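Local coordinates for protein esterase (Sinorhizobium meliloti 1021, PDB 4TX1) that probably hydrolyses acetyl esters of carbohydrates and perhaps aryl esters, as a member of the SGNH (GDSL-like) hydrolase family, at residues D93-M98 with N124-H129. Numbering follows the deposited sequence.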
ATOM      1  N   ASP A  93     -28.321  10.040  -1.539  1.00 18.04           N
ATOM      2  CA  ASP A  93     -29.325  10.116  -2.631  1.00 19.35           C
ATOM      3  C   ASP A  93     -28.749  10.462  -3.982  1.00 16.75           C
ATOM      4  O   ASP A  93     -29.202   9.955  -5.011  1.00 16.68           O
ATOM      5  CB  ASP A  93     -30.448  11.094  -2.241  1.00 20.50           C
ATOM      6  CG  ASP A  93     -31.156  10.642  -0.977  1.00 25.63           C
ATOM      7  OD1 ASP A  93     -31.759   9.562  -0.981  1.00 28.90           O
ATOM      8  OD2 ASP A  93     -30.968  11.261   0.056  1.00 24.89           O
ATOM      9  N   LEU A  94     -27.635  11.223  -3.987  1.00 16.62           N
ATOM     10  CA  LEU A  94     -26.983  11.630  -5.194  1.00 16.34           C
ATOM     11  C   LEU A  94     -25.494  11.851  -4.957  1.00 16.02           C
ATOM     12  O   LEU A  94     -25.134  12.501  -3.984  1.00 16.26           O
ATOM     13  CB  LEU A  94     -27.502  12.998  -5.661  1.00 16.29           C
ATOM     14  CG  LEU A  94     -27.019  13.617  -6.948  1.00 16.70           C
ATOM     15  CD1 LEU A  94     -27.255  12.787  -8.217  1.00 18.04           C
ATOM     16  CD2 LEU A  94     -27.631  15.054  -7.066  1.00 16.40           C
ATOM     17  N   ILE A  95     -24.716  11.360  -5.885  1.00 15.37           N
ATOM     18  CA  ILE A  95     -23.257  11.664  -5.901  1.00 15.33           C
ATOM     19  C   ILE A  95     -23.078  12.535  -7.125  1.00 13.96           C
ATOM     20  O   ILE A  95     -23.483  12.143  -8.254  1.00 15.96           O
ATOM     21  CB  ILE A  95     -22.414  10.382  -5.980  1.00 16.65           C
ATOM     22  CG1 ILE A  95     -22.652   9.571  -4.680  1.00 20.20           C
ATOM     23  CG2 ILE A  95     -20.936  10.815  -6.160  1.00 17.06           C
ATOM     24  CD1 ILE A  95     -23.619   8.498  -4.700  1.00 26.58           C
ATOM     25  N   VAL A  96     -22.452  13.690  -6.951  1.00 14.93           N
ATOM     26  CA  VAL A  96     -22.077  14.581  -8.046  1.00 13.53           C
ATOM     27  C   VAL A  96     -20.552  14.574  -8.227  1.00 14.41           C
ATOM     28  O   VAL A  96     -19.855  14.981  -7.284  1.00 14.54           O
ATOM     29  CB  VAL A  96     -22.528  16.045  -7.754  1.00 13.78           C
ATOM     30  CG1 VAL A  96     -22.225  16.948  -8.999  1.00 14.56           C
ATOM     31  CG2 VAL A  96     -24.048  15.984  -7.391  1.00 13.64           C
ATOM     32  N   PHE A  97     -20.078  14.154  -9.383  1.00 14.58           N
ATOM     33  CA  PHE A  97     -18.645  14.136  -9.694  1.00 13.63           C
ATOM     34  C   PHE A  97     -18.286  15.354 -10.529  1.00 15.40           C
ATOM     35  O   PHE A  97     -18.950  15.672 -11.526  1.00 15.48           O
ATOM     36  CB  PHE A  97     -18.247  12.923 -10.485  1.00 13.95           C
ATOM     37  CG  PHE A  97     -18.355  11.610  -9.715  1.00 14.06           C
ATOM     38  CD1 PHE A  97     -17.545  11.395  -8.616  1.00 13.64           C
ATOM     39  CD2 PHE A  97     -19.206  10.599 -10.089  1.00 13.49           C
ATOM     40  CE1 PHE A  97     -17.579  10.231  -7.938  1.00 12.88           C
ATOM     41  CE2 PHE A  97     -19.248   9.384  -9.448  1.00 13.85           C
ATOM     42  CZ  PHE A  97     -18.470   9.212  -8.303  1.00 13.02           C
ATOM     43  N   MET A  98     -17.242  16.035 -10.109  1.00 14.11           N
ATOM     44  CA  MET A  98     -16.606  16.977 -11.020  1.00 12.71           C
ATOM     45  C   MET A  98     -15.085  16.821 -10.996  1.00 13.95           C
ATOM     46  O   MET A  98     -14.367  17.435 -10.163  1.00 14.30           O
ATOM     47  CB  MET A  98     -17.063  18.450 -10.786  1.00 15.52           C
ATOM     48  CG  MET A  98     -16.610  19.320 -11.951  1.00 16.55           C
ATOM     49  SD  MET A  98     -17.292  21.005 -11.987  1.00 19.43           S
ATOM     50  CE  MET A  98     -16.255  21.759 -10.744  1.00 18.81           C
ATOM     51  N   ASN A 124     -18.647   2.947 -11.099  1.00 13.79           N
ATOM     52  CA  ASN A 124     -18.755   1.536 -10.649  1.00 15.77           C
ATOM     53  C   ASN A 124     -18.504   1.349  -9.139  1.00 15.57           C
ATOM     54  O   ASN A 124     -19.140   0.502  -8.514  1.00 14.62           O
ATOM     55  CB  ASN A 124     -17.784   0.666 -11.463  1.00 17.30           C
ATOM     56  CG  ASN A 124     -18.291   0.456 -12.902  1.00 25.04           C
ATOM     57  OD1 ASN A 124     -19.517   0.197 -13.109  1.00 31.58           O
ATOM     58  ND2 ASN A 124     -17.411   0.614 -13.881  1.00 25.80           N
ATOM     59  N   LEU A 125     -17.590   2.163  -8.564  1.00 13.45           N
ATOM     60  CA  LEU A 125     -17.357   2.139  -7.120  1.00 12.76           C
ATOM     61  C   LEU A 125     -18.613   2.514  -6.367  1.00 12.79           C
ATOM     62  O   LEU A 125     -18.887   1.969  -5.292  1.00 14.15           O
ATOM     63  CB  LEU A 125     -16.143   3.037  -6.726  1.00 11.22           C
ATOM     64  CG  LEU A 125     -14.811   2.424  -7.158  1.00 13.47           C
ATOM     65  CD1 LEU A 125     -13.754   3.558  -7.015  1.00 11.76           C
ATOM     66  CD2 LEU A 125     -14.442   1.197  -6.304  1.00 13.36           C
ATOM     67  N   VAL A 126     -19.393   3.475  -6.873  1.00 12.66           N
ATOM     68  CA  VAL A 126     -20.617   3.878  -6.229  1.00 11.59           C
ATOM     69  C   VAL A 126     -21.635   2.693  -6.334  1.00 12.00           C
ATOM     70  O   VAL A 126     -22.277   2.320  -5.300  1.00 15.09           O
ATOM     71  CB  VAL A 126     -21.233   5.150  -6.854  1.00 12.81           C
ATOM     72  CG1 VAL A 126     -22.579   5.421  -6.214  1.00 13.54           C
ATOM     73  CG2 VAL A 126     -20.287   6.358  -6.644  1.00 12.89           C
ATOM     74  N   ARG A 127     -21.744   2.162  -7.524  1.00 14.24           N
ATOM     75  CA  ARG A 127     -22.770   1.195  -7.796  1.00 16.53           C
ATOM     76  C   ARG A 127     -22.524  -0.101  -7.071  1.00 17.79           C
ATOM     77  O   ARG A 127     -23.435  -0.843  -6.821  1.00 18.53           O
ATOM     78  CB  ARG A 127     -22.857   0.980  -9.272  1.00 20.00           C
ATOM     79  CG  ARG A 127     -23.241   2.253  -9.992  1.00 20.00           C
ATOM     80  CD  ARG A 127     -24.517   2.065 -10.705  1.00 20.00           C
ATOM     81  NE  ARG A 127     -25.191   3.269 -11.142  1.00 20.00           N
ATOM     82  CZ  ARG A 127     -25.273   3.616 -12.402  1.00 20.00           C
ATOM     83  NH1 ARG A 127     -24.648   2.919 -13.314  1.00 20.00           N
ATOM     84  NH2 ARG A 127     -25.963   4.667 -12.743  1.00 20.00           N
ATOM     85  N   ARG A 128     -21.280  -0.360  -6.753  1.00 14.62           N
ATOM     86  CA  ARG A 128     -20.933  -1.608  -6.019  1.00 16.01           C
ATOM     87  C   ARG A 128     -20.559  -1.459  -4.583  1.00 15.11           C
ATOM     88  O   ARG A 128     -20.104  -2.437  -4.016  1.00 15.30           O
ATOM     89  CB  ARG A 128     -19.818  -2.360  -6.719  1.00 17.97           C
ATOM     90  CG  ARG A 128     -20.065  -2.664  -8.213  1.00 23.02           C
ATOM     91  CD  ARG A 128     -21.292  -3.508  -8.423  1.00 25.98           C
ATOM     92  NE  ARG A 128     -21.071  -4.972  -8.512  1.00 32.35           N
ATOM     93  CZ  ARG A 128     -21.931  -5.939  -8.086  1.00 38.47           C
ATOM     94  NH1 ARG A 128     -23.059  -5.599  -7.419  1.00 43.42           N
ATOM     95  NH2 ARG A 128     -21.596  -7.271  -8.186  1.00 29.08           N
ATOM     96  N   HIS A 129     -20.700  -0.268  -4.029  1.00 14.46           N
ATOM     97  CA  HIS A 129     -20.298  -0.009  -2.676  1.00 14.20           C
ATOM     98  C   HIS A 129     -21.076  -0.845  -1.692  1.00 14.98           C
ATOM     99  O   HIS A 129     -22.310  -0.952  -1.833  1.00 15.92           O
ATOM    100  CB  HIS A 129     -20.430   1.505  -2.325  1.00 13.04           C
ATOM    101  CG  HIS A 129     -19.758   1.828  -1.031  1.00 13.94           C
ATOM    102  ND1 HIS A 129     -18.389   1.924  -0.921  1.00 12.03           N
ATOM    103  CD2 HIS A 129     -20.239   1.923   0.236  1.00 14.46           C
ATOM    104  CE1 HIS A 129     -18.060   2.096   0.347  1.00 11.68           C
ATOM    105  NE2 HIS A 129     -19.158   2.064   1.086  1.00 14.13           N
TER
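Val126 turns CG1 anti to its own backbone N (chi1 174°) and CG2 anti to its carbonyl carbon, a rotation that points the two branches at different side chains of strand 94-98. With CG1 anti to the carbonyl carbon (chi1 -65°), and a chi2 of 97°, away from a staggered value, Ile95 CD1 comes to 3.6 Å from Val126 CG1, tip to tip. The other branch goes to the aromatic ring: Val126 CG2 lies 3.8 Å from Phe97 CZ, at the ring edge and near its plane, so the valine meets the rim of the phenylalanine and not a face. One face is instead taken by Ile95 CG2, 3.7 Å above the ring plane and offset toward the rim. This neighbour within the strand probably limits how far the ring can tilt toward that side and makes one apolar surface of the two side chains.

The contact is small, burying 113 Å² in total, and wholly apolar; 62 Å² of this belongs to Val126, the single helix residue involved. The backbones stay well apart, the closest CA atoms being those of Ile95 and Val126 at 8.2 Å, a separation bridged, between these two segments, by side chains. Ile95 and Phe97, two positions apart, point to the same side of the strand, whereas Leu94 packs on helix 205-223.

Strand 94-98 is the middle of the five-stranded parallel sheet, between strands 14-20 and 140-145, with helices on both sides as in the alpha/beta/alpha sandwich of SGNH hydrolases. Helix 112-127 ends here within the right-handed crossover from strand 94-98 to strand 140-145, and Pro139, just before the latter strand, touches both Ile95 and Val126.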